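Local structure of transcriptional regulator URE2 (Saccharomyces cerevisiae, 1HQO) at residues Gly132-Phe137 / Arg151-Val156; Leu20-Ser25 / Thr45-Phe50. The protein represses nitrogen catabolism genes by holding phosphorylated GATA-type transcriptional activators in the cytoplasm, and has glutathione-dependent peroxidase activity. One frame throughout, in Å; residues are numbered along the deposited sequence.

Contact 1. Residues Gly132-Phe137 / Arg151-Val156; sequences GQALHF and RYTDEV
Y152 reaches from helix 146-172 across to helix 110-139 and meets three of its residues in turn. Its CB lies 3.5 Å from CB of A134, at the point where the two backbones come nearest; alanine suits this place because a single methyl lets the axes approach to 8.3 Å in a shallow, nearly antiparallel crossing (154° between their directions). With CG anti to its own carbonyl carbon (chi1 -64°), the ring then runs along the flank of the other helix. Q133 sets its CB over the middle of one face, 3.5 Å from the ring centroid, a nearly centred CH-pi contact. The opposite face is covered by CG of the preceding R151, and the ring is thus held between two aliphatic groups. Further out, CE1 comes 3.5 Å from CE1 of F137; these two rings are almost parallel, with planes 14° apart, but are slid so far that they hardly overlap. At the tip, OH hydrogen-bonds to OE1 of Q133 of the second subunit. The Q133 side chain bends at chi2 and carries its amide away from the ring beneath its CB, and its OE1 takes bonds from Y152 and R151 of the other subunit. Tyrosine therefore serves two purposes, an apolar ring within the helix pair and a hydroxyl for the partner chain. The arrangement belongs to the antiparallel helix pair of the all-helical C-terminal domain of the glutathione S-transferase fold, here forming part of the homodimer interface.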
ATOM      1  N   GLY A 132       5.829  11.583  -5.357  1.00 42.41           N
ATOM      2  CA  GLY A 132       6.644  11.169  -6.475  1.00 42.45           C
ATOM      3  C   GLY A 132       6.215  11.819  -7.779  1.00 43.21           C
ATOM      4  O   GLY A 132       7.052  12.231  -8.556  1.00 38.98           O
ATOM      5  N   GLN A 133       4.912  11.916  -8.026  1.00 40.58           N
ATOM      6  CA  GLN A 133       4.400  12.516  -9.253  1.00 39.63           C
ATOM      7  C   GLN A 133       4.616  14.010  -9.308  1.00 42.54           C
ATOM      8  O   GLN A 133       4.797  14.570 -10.380  1.00 40.21           O
ATOM      9  CB  GLN A 133       2.906  12.232  -9.419  1.00 37.88           C
ATOM     10  CG  GLN A 133       2.541  10.765  -9.389  1.00 40.01           C
ATOM     11  CD  GLN A 133       3.490   9.930 -10.211  1.00 42.07           C
ATOM     12  OE1 GLN A 133       3.601  10.108 -11.427  1.00 46.85           O
ATOM     13  NE2 GLN A 133       4.193   9.008  -9.548  1.00 35.06           N
ATOM     14  N   ALA A 134       4.569  14.664  -8.158  1.00 41.64           N
ATOM     15  CA  ALA A 134       4.806  16.098  -8.125  1.00 40.84           C
ATOM     16  C   ALA A 134       6.272  16.370  -8.475  1.00 42.33           C
ATOM     17  O   ALA A 134       6.568  17.327  -9.187  1.00 42.01           O
ATOM     18  CB  ALA A 134       4.487  16.665  -6.751  1.00 40.11           C
ATOM     19  N   LEU A 135       7.200  15.544  -7.985  1.00 41.74           N
ATOM     20  CA  LEU A 135       8.601  15.786  -8.312  1.00 44.33           C
ATOM     21  C   LEU A 135       8.802  15.560  -9.794  1.00 43.81           C
ATOM     22  O   LEU A 135       9.572  16.259 -10.432  1.00 40.77           O
ATOM     23  CB  LEU A 135       9.552  14.866  -7.546  1.00 47.66           C
ATOM     24  CG  LEU A 135      11.023  15.169  -7.879  1.00 49.17           C
ATOM     25  CD1 LEU A 135      11.485  16.420  -7.173  1.00 49.16           C
ATOM     26  CD2 LEU A 135      11.902  14.002  -7.466  1.00 51.05           C
ATOM     27  N   HIS A 136       8.099  14.585 -10.352  1.00 42.50           N
ATOM     28  CA  HIS A 136       8.234  14.295 -11.773  1.00 43.44           C
ATOM     29  C   HIS A 136       7.854  15.491 -12.604  1.00 46.04           C
ATOM     30  O   HIS A 136       8.693  16.065 -13.280  1.00 47.13           O
ATOM     31  CB  HIS A 136       7.348  13.134 -12.217  1.00 42.13           C
ATOM     32  CG  HIS A 136       7.330  12.932 -13.702  1.00 46.00           C
ATOM     33  ND1 HIS A 136       8.378  12.362 -14.392  1.00 42.60           N
ATOM     34  CD2 HIS A 136       6.412  13.278 -14.634  1.00 45.13           C
ATOM     35  CE1 HIS A 136       8.109  12.368 -15.684  1.00 41.15           C
ATOM     36  NE2 HIS A 136       6.921  12.919 -15.858  1.00 43.87           N
ATOM     37  N   PHE A 137       6.582  15.860 -12.577  1.00 44.27           N
ATOM     38  CA  PHE A 137       6.143  17.000 -13.369  1.00 43.60           C
ATOM     39  C   PHE A 137       6.922  18.302 -13.092  1.00 45.73           C
ATOM     40  O   PHE A 137       6.864  19.254 -13.883  1.00 49.82           O
ATOM     41  CB  PHE A 137       4.640  17.229 -13.188  1.00 39.27           C
ATOM     42  CG  PHE A 137       3.802  16.226 -13.900  1.00 38.01           C
ATOM     43  CD1 PHE A 137       3.262  15.146 -13.231  1.00 38.29           C
ATOM     44  CD2 PHE A 137       3.608  16.322 -15.263  1.00 38.73           C
ATOM     45  CE1 PHE A 137       2.540  14.168 -13.922  1.00 29.95           C
ATOM     46  CE2 PHE A 137       2.893  15.355 -15.963  1.00 37.41           C
ATOM     47  CZ  PHE A 137       2.358  14.275 -15.290  1.00 40.27           C
ATOM     48  N   ARG A 151      -1.706  20.002  -9.523  1.00 47.46           N
ATOM     49  CA  ARG A 151      -2.543  18.859  -9.209  1.00 43.91           C
ATOM     50  C   ARG A 151      -1.965  18.045  -8.067  1.00 45.29           C
ATOM     51  O   ARG A 151      -2.670  17.730  -7.111  1.00 46.05           O
ATOM     52  CB  ARG A 151      -2.691  17.953 -10.423  1.00 44.43           C
ATOM     53  CG  ARG A 151      -3.357  16.650 -10.085  1.00 43.42           C
ATOM     54  CD  ARG A 151      -3.508  15.798 -11.320  1.00 42.70           C
ATOM     55  NE  ARG A 151      -3.942  14.436 -11.006  1.00 41.75           N
ATOM     56  CZ  ARG A 151      -5.115  14.117 -10.463  1.00 44.28           C
ATOM     57  NH1 ARG A 151      -6.008  15.054 -10.162  1.00 45.33           N
ATOM     58  NH2 ARG A 151      -5.387  12.853 -10.190  1.00 42.37           N
ATOM     59  N   TYR A 152      -0.677  17.720  -8.177  1.00 40.16           N
ATOM     60  CA  TYR A 152       0.024  16.930  -7.187  1.00 36.59           C
ATOM     61  C   TYR A 152       0.507  17.650  -5.939  1.00 38.73           C
ATOM     62  O   TYR A 152       0.499  17.041  -4.864  1.00 42.56           O
ATOM     63  CB  TYR A 152       1.165  16.205  -7.864  1.00 33.07           C
ATOM     64  CG  TYR A 152       0.640  15.227  -8.876  1.00 29.92           C
ATOM     65  CD1 TYR A 152       0.888  15.386 -10.236  1.00 26.88           C
ATOM     66  CD2 TYR A 152      -0.167  14.165  -8.473  1.00 27.69           C
ATOM     67  CE1 TYR A 152       0.333  14.509 -11.172  1.00 23.31           C
ATOM     68  CE2 TYR A 152      -0.721  13.287  -9.392  1.00 30.32           C
ATOM     69  CZ  TYR A 152      -0.479  13.464 -10.739  1.00 29.00           C
ATOM     70  OH  TYR A 152      -1.120  12.643 -11.639  1.00 26.30           O
ATOM     71  N   THR A 153       0.944  18.912  -6.045  1.00 38.73           N
ATOM     72  CA  THR A 153       1.359  19.641  -4.834  1.00 42.33           C
ATOM     73  C   THR A 153       0.074  19.833  -4.023  1.00 39.47           C
ATOM     74  O   THR A 153       0.092  19.896  -2.799  1.00 37.40           O
ATOM     75  CB  THR A 153       1.973  21.028  -5.119  1.00 42.84           C
ATOM     76  OG1 THR A 153       1.131  21.748  -6.015  1.00 44.73           O
ATOM     77  CG2 THR A 153       3.352  20.892  -5.708  1.00 44.97           C
ATOM     78  N   ASP A 154      -1.045  19.902  -4.736  1.00 39.92           N
ATOM     79  CA  ASP A 154      -2.367  20.026  -4.127  1.00 40.11           C
ATOM     80  C   ASP A 154      -2.764  18.733  -3.390  1.00 42.35           C
ATOM     81  O   ASP A 154      -3.202  18.778  -2.234  1.00 41.38           O
ATOM     82  CB  ASP A 154      -3.423  20.324  -5.200  1.00 38.87           C
ATOM     83  CG  ASP A 154      -3.556  21.808  -5.509  1.00 40.12           C
ATOM     84  OD1 ASP A 154      -2.732  22.604  -4.994  1.00 38.03           O
ATOM     85  OD2 ASP A 154      -4.490  22.167  -6.270  1.00 44.42           O
ATOM     86  N   GLU A 155      -2.620  17.585  -4.053  1.00 39.68           N
ATOM     87  CA  GLU A 155      -2.976  16.338  -3.414  1.00 39.71           C
ATOM     88  C   GLU A 155      -2.039  16.024  -2.253  1.00 40.76           C
ATOM     89  O   GLU A 155      -2.471  15.455  -1.252  1.00 41.47           O
ATOM     90  CB  GLU A 155      -2.980  15.197  -4.414  1.00 40.32           C
ATOM     91  CG  GLU A 155      -3.282  13.846  -3.761  1.00 42.80           C
ATOM     92  CD  GLU A 155      -4.655  13.763  -3.126  1.00 47.38           C
ATOM     93  OE1 GLU A 155      -5.352  14.787  -3.051  1.00 43.95           O
ATOM     94  OE2 GLU A 155      -5.032  12.661  -2.694  1.00 43.47           O
ATOM     95  N   VAL A 156      -0.762  16.391  -2.374  1.00 36.30           N
ATOM     96  CA  VAL A 156       0.188  16.164  -1.272  1.00 36.29           C
ATOM     97  C   VAL A 156      -0.249  16.978  -0.042  1.00 39.99           C
ATOM     98  O   VAL A 156      -0.273  16.473   1.077  1.00 37.14           O
ATOM     99  CB  VAL A 156       1.662  16.572  -1.649  1.00 34.34           C
ATOM    100  CG1 VAL A 156       2.582  16.358  -0.459  1.00 28.30           C
ATOM    101  CG2 VAL A 156       2.158  15.746  -2.814  1.00 37.30           C
TER

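Contact 2. Residues Leu20-Ser25 / Thr45-Phe50; sequences LFSHRS and TIFLDF
L20 and I46 join the two parallel strands through a backbone bond: I46 N gives its hydrogen to L20 O at 2.7 Å, almost straight at 174°. I46 O is then taken by S22 N at 3.1 Å, a more bent bond whose donor is tilted 29° from the carbonyl plane. The two bonds flank F21, as expected of parallel pairing. L20 O also receives the CA-H of T45, and I46 O that of F21, so both carbonyls have a second, weaker partner.

The remaining bonds are local to 20-25. S25 N donates to ND1 of H23 at 2.9 Å, which fixes the imidazole against the turn, while S22 OG makes a weak bond to H23 O. The CD2 atom of that imidazole lies 3.6 Å from CD1 of F50, the rings meeting obliquely. R24 comes across F47 at about a right angle: its CG sits over one ring face, and its guanidinium carbon is 4.4 Å from the ring centroid in an off-centre cation-pi contact. CG2 of T45 covers the opposite face. A long arginine suits this surface position, since its methylenes can lie on the phenyl while its charge stays near the solvent. On the other side of the sheet, the chi1 of I46 (-61°) swings CG1 beside the backbone N, and CD1 reaches CZ of F21 at 3.4 Å; L48 CD2 meets the same phenyl at its edge.

F50 also stacks on H55, which binds glutathione. Strand 43-47 is the outermost in this chain, and 18-22 pairs on its other side with 71-74, F21 bonding to A71 through the backbone. Helix 27-39 completes the beta-alpha-beta unit, its V32 and A33 packing on L20.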
ATOM      1  N   LEU A  20      19.637  -5.130   2.753  1.00 48.66           N
ATOM      2  CA  LEU A  20      18.657  -4.202   2.239  1.00 48.46           C
ATOM      3  C   LEU A  20      19.127  -3.610   0.930  1.00 49.14           C
ATOM      4  O   LEU A  20      20.209  -3.025   0.866  1.00 47.55           O
ATOM      5  CB  LEU A  20      18.421  -3.079   3.250  1.00 44.81           C
ATOM      6  CG  LEU A  20      17.587  -1.876   2.792  1.00 44.60           C
ATOM      7  CD1 LEU A  20      16.148  -2.303   2.432  1.00 39.80           C
ATOM      8  CD2 LEU A  20      17.581  -0.844   3.907  1.00 45.35           C
ATOM      9  N   PHE A  21      18.323  -3.769  -0.116  1.00 51.18           N
ATOM     10  CA  PHE A  21      18.663  -3.190  -1.400  1.00 53.69           C
ATOM     11  C   PHE A  21      17.928  -1.889  -1.499  1.00 54.58           C
ATOM     12  O   PHE A  21      16.714  -1.869  -1.676  1.00 53.69           O
ATOM     13  CB  PHE A  21      18.249  -4.103  -2.533  1.00 57.62           C
ATOM     14  CG  PHE A  21      19.125  -5.286  -2.666  1.00 60.65           C
ATOM     15  CD1 PHE A  21      18.874  -6.437  -1.923  1.00 60.72           C
ATOM     16  CD2 PHE A  21      20.261  -5.225  -3.472  1.00 60.95           C
ATOM     17  CE1 PHE A  21      19.749  -7.515  -1.977  1.00 63.78           C
ATOM     18  CE2 PHE A  21      21.140  -6.292  -3.533  1.00 62.76           C
ATOM     19  CZ  PHE A  21      20.887  -7.444  -2.783  1.00 61.88           C
ATOM     20  N   SER A  22      18.672  -0.801  -1.374  1.00 55.40           N
ATOM     21  CA  SER A  22      18.083   0.519  -1.419  1.00 58.73           C
ATOM     22  C   SER A  22      18.761   1.412  -2.441  1.00 61.08           C
ATOM     23  O   SER A  22      19.455   0.933  -3.322  1.00 63.09           O
ATOM     24  CB  SER A  22      18.158   1.155  -0.032  1.00 56.92           C
ATOM     25  OG  SER A  22      17.690   2.490  -0.060  1.00 56.72           O
ATOM     26  N   HIS A  23      18.529   2.713  -2.325  1.00 63.49           N
ATOM     27  CA  HIS A  23      19.115   3.696  -3.212  1.00 66.14           C
ATOM     28  C   HIS A  23      19.363   4.950  -2.368  1.00 67.17           C
ATOM     29  O   HIS A  23      18.509   5.353  -1.587  1.00 68.79           O
ATOM     30  CB  HIS A  23      18.163   3.973  -4.371  1.00 69.41           C
ATOM     31  CG  HIS A  23      18.675   4.995  -5.332  1.00 76.28           C
ATOM     32  ND1 HIS A  23      18.736   6.338  -5.026  1.00 79.05           N
ATOM     33  CD2 HIS A  23      19.189   4.871  -6.578  1.00 79.01           C
ATOM     34  CE1 HIS A  23      19.267   6.997  -6.041  1.00 81.06           C
ATOM     35  NE2 HIS A  23      19.551   6.130  -6.997  1.00 80.89           N
ATOM     36  N   ARG A  24      20.536   5.554  -2.511  1.00 67.49           N
ATOM     37  CA  ARG A  24      20.895   6.738  -1.726  1.00 67.75           C
ATOM     38  C   ARG A  24      19.829   7.831  -1.610  1.00 66.99           C
ATOM     39  O   ARG A  24      19.794   8.572  -0.634  1.00 69.05           O
ATOM     40  CB  ARG A  24      22.194   7.359  -2.273  1.00 71.09           C
ATOM     41  CG  ARG A  24      23.415   6.468  -2.105  1.00 72.17           C
ATOM     42  CD  ARG A  24      24.725   7.238  -2.187  1.00 72.57           C
ATOM     43  NE  ARG A  24      25.801   6.539  -1.472  1.00 73.91           N
ATOM     44  CZ  ARG A  24      26.272   5.333  -1.796  1.00 72.23           C
ATOM     45  NH1 ARG A  24      25.759   4.687  -2.836  1.00 70.58           N
ATOM     46  NH2 ARG A  24      27.242   4.765  -1.072  1.00 72.91           N
ATOM     47  N   SER A  25      18.959   7.926  -2.602  1.00 64.54           N
ATOM     48  CA  SER A  25      17.929   8.960  -2.609  1.00 62.66           C
ATOM     49  C   SER A  25      16.505   8.360  -2.612  1.00 60.26           C
ATOM     50  O   SER A  25      15.590   8.935  -3.216  1.00 59.40           O
ATOM     51  CB  SER A  25      18.151   9.850  -3.858  1.00 64.95           C
ATOM     52  OG  SER A  25      17.476  11.101  -3.802  1.00 69.32           O
ATOM     53  N   THR A  45      23.276  -2.501   4.019  1.00 60.93           N
ATOM     54  CA  THR A  45      22.620  -1.850   2.915  1.00 63.05           C
ATOM     55  C   THR A  45      23.462  -1.907   1.673  1.00 62.99           C
ATOM     56  O   THR A  45      24.641  -1.567   1.699  1.00 62.51           O
ATOM     57  CB  THR A  45      22.347  -0.384   3.237  1.00 63.12           C
ATOM     58  OG1 THR A  45      21.419  -0.300   4.327  1.00 66.21           O
ATOM     59  CG2 THR A  45      21.787   0.322   2.026  1.00 62.68           C
ATOM     60  N   ILE A  46      22.852  -2.343   0.582  1.00 62.54           N
ATOM     61  CA  ILE A  46      23.540  -2.406  -0.697  1.00 63.59           C
ATOM     62  C   ILE A  46      22.867  -1.354  -1.550  1.00 63.20           C
ATOM     63  O   ILE A  46      21.685  -1.479  -1.847  1.00 63.61           O
ATOM     64  CB  ILE A  46      23.346  -3.774  -1.411  1.00 63.91           C
ATOM     65  CG1 ILE A  46      23.917  -4.917  -0.566  1.00 65.27           C
ATOM     66  CG2 ILE A  46      24.006  -3.740  -2.779  1.00 62.79           C
ATOM     67  CD1 ILE A  46      23.688  -6.303  -1.175  1.00 65.98           C
ATOM     68  N   PHE A  47      23.586  -0.309  -1.928  1.00 63.73           N
ATOM     69  CA  PHE A  47      22.962   0.691  -2.765  1.00 66.12           C
ATOM     70  C   PHE A  47      23.092   0.200  -4.183  1.00 67.36           C
ATOM     71  O   PHE A  47      23.823  -0.742  -4.430  1.00 70.80           O
ATOM     72  CB  PHE A  47      23.606   2.059  -2.560  1.00 66.20           C
ATOM     73  CG  PHE A  47      23.278   2.671  -1.219  1.00 65.97           C
ATOM     74  CD1 PHE A  47      24.139   2.524  -0.133  1.00 65.45           C
ATOM     75  CD2 PHE A  47      22.077   3.341  -1.028  1.00 65.00           C
ATOM     76  CE1 PHE A  47      23.803   3.038   1.122  1.00 65.12           C
ATOM     77  CE2 PHE A  47      21.734   3.853   0.211  1.00 63.60           C
ATOM     78  CZ  PHE A  47      22.596   3.702   1.288  1.00 64.54           C
ATOM     79  N   LEU A  48      22.358   0.812  -5.100  1.00 68.08           N
ATOM     80  CA  LEU A  48      22.363   0.418  -6.511  1.00 70.11           C
ATOM     81  C   LEU A  48      22.411   1.664  -7.400  1.00 72.51           C
ATOM     82  O   LEU A  48      21.911   2.724  -7.010  1.00 73.42           O
ATOM     83  CB  LEU A  48      21.080  -0.345  -6.855  1.00 67.43           C
ATOM     84  CG  LEU A  48      20.615  -1.536  -6.026  1.00 65.60           C
ATOM     85  CD1 LEU A  48      19.287  -2.009  -6.545  1.00 64.77           C
ATOM     86  CD2 LEU A  48      21.610  -2.635  -6.117  1.00 63.69           C
ATOM     87  N   ASP A  49      22.989   1.549  -8.594  1.00 74.04           N
ATOM     88  CA  ASP A  49      23.048   2.692  -9.513  1.00 74.62           C
ATOM     89  C   ASP A  49      21.959   2.444 -10.550  1.00 74.78           C
ATOM     90  O   ASP A  49      22.021   1.483 -11.308  1.00 75.12           O
ATOM     91  CB  ASP A  49      24.423   2.785 -10.218  1.00 75.92           C
ATOM     92  CG  ASP A  49      24.674   4.165 -10.876  1.00 77.15           C
ATOM     93  OD1 ASP A  49      23.720   4.748 -11.437  1.00 76.75           O
ATOM     94  OD2 ASP A  49      25.832   4.663 -10.846  1.00 77.61           O
ATOM     95  N   PHE A  50      20.944   3.291 -10.577  1.00 76.33           N
ATOM     96  CA  PHE A  50      19.890   3.105 -11.565  1.00 78.22           C
ATOM     97  C   PHE A  50      20.291   3.537 -12.971  1.00 78.74           C
ATOM     98  O   PHE A  50      19.704   3.074 -13.950  1.00 77.67           O
ATOM     99  CB  PHE A  50      18.619   3.839 -11.152  1.00 79.11           C
ATOM    100  CG  PHE A  50      17.701   2.999 -10.323  1.00 80.66           C
ATOM    101  CD1 PHE A  50      18.098   2.550  -9.057  1.00 80.18           C
ATOM    102  CD2 PHE A  50      16.460   2.596 -10.834  1.00 80.72           C
ATOM    103  CE1 PHE A  50      17.278   1.706  -8.310  1.00 80.35           C
ATOM    104  CE2 PHE A  50      15.627   1.748 -10.098  1.00 80.51           C
ATOM    105  CZ  PHE A  50      16.037   1.300  -8.833  1.00 80.80           C
TER

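Overall arrangement
Both contacts lie in the nitrogen regulation fragment, which lacks the prion domain. Contact 2 comes first along the chain and closes before contact 1 opens. It belongs to the thioredoxin-like N-terminal domain, where it joins two strands of the mixed four-stranded sheet; contact 1 pairs helices 110-139 and 146-172 of the helical C-terminal domain, so the two share no helix or strand. The centres of contacts 1 and 2 are 24 Å apart. The nearest atoms of contacts 1 and 2 are about 7 Å apart, without touching. In this protein the N-terminal domain carries the glutathione-binding residues that contact 2 borders, whereas the C-terminal domain places contact 1 at the subunit interface.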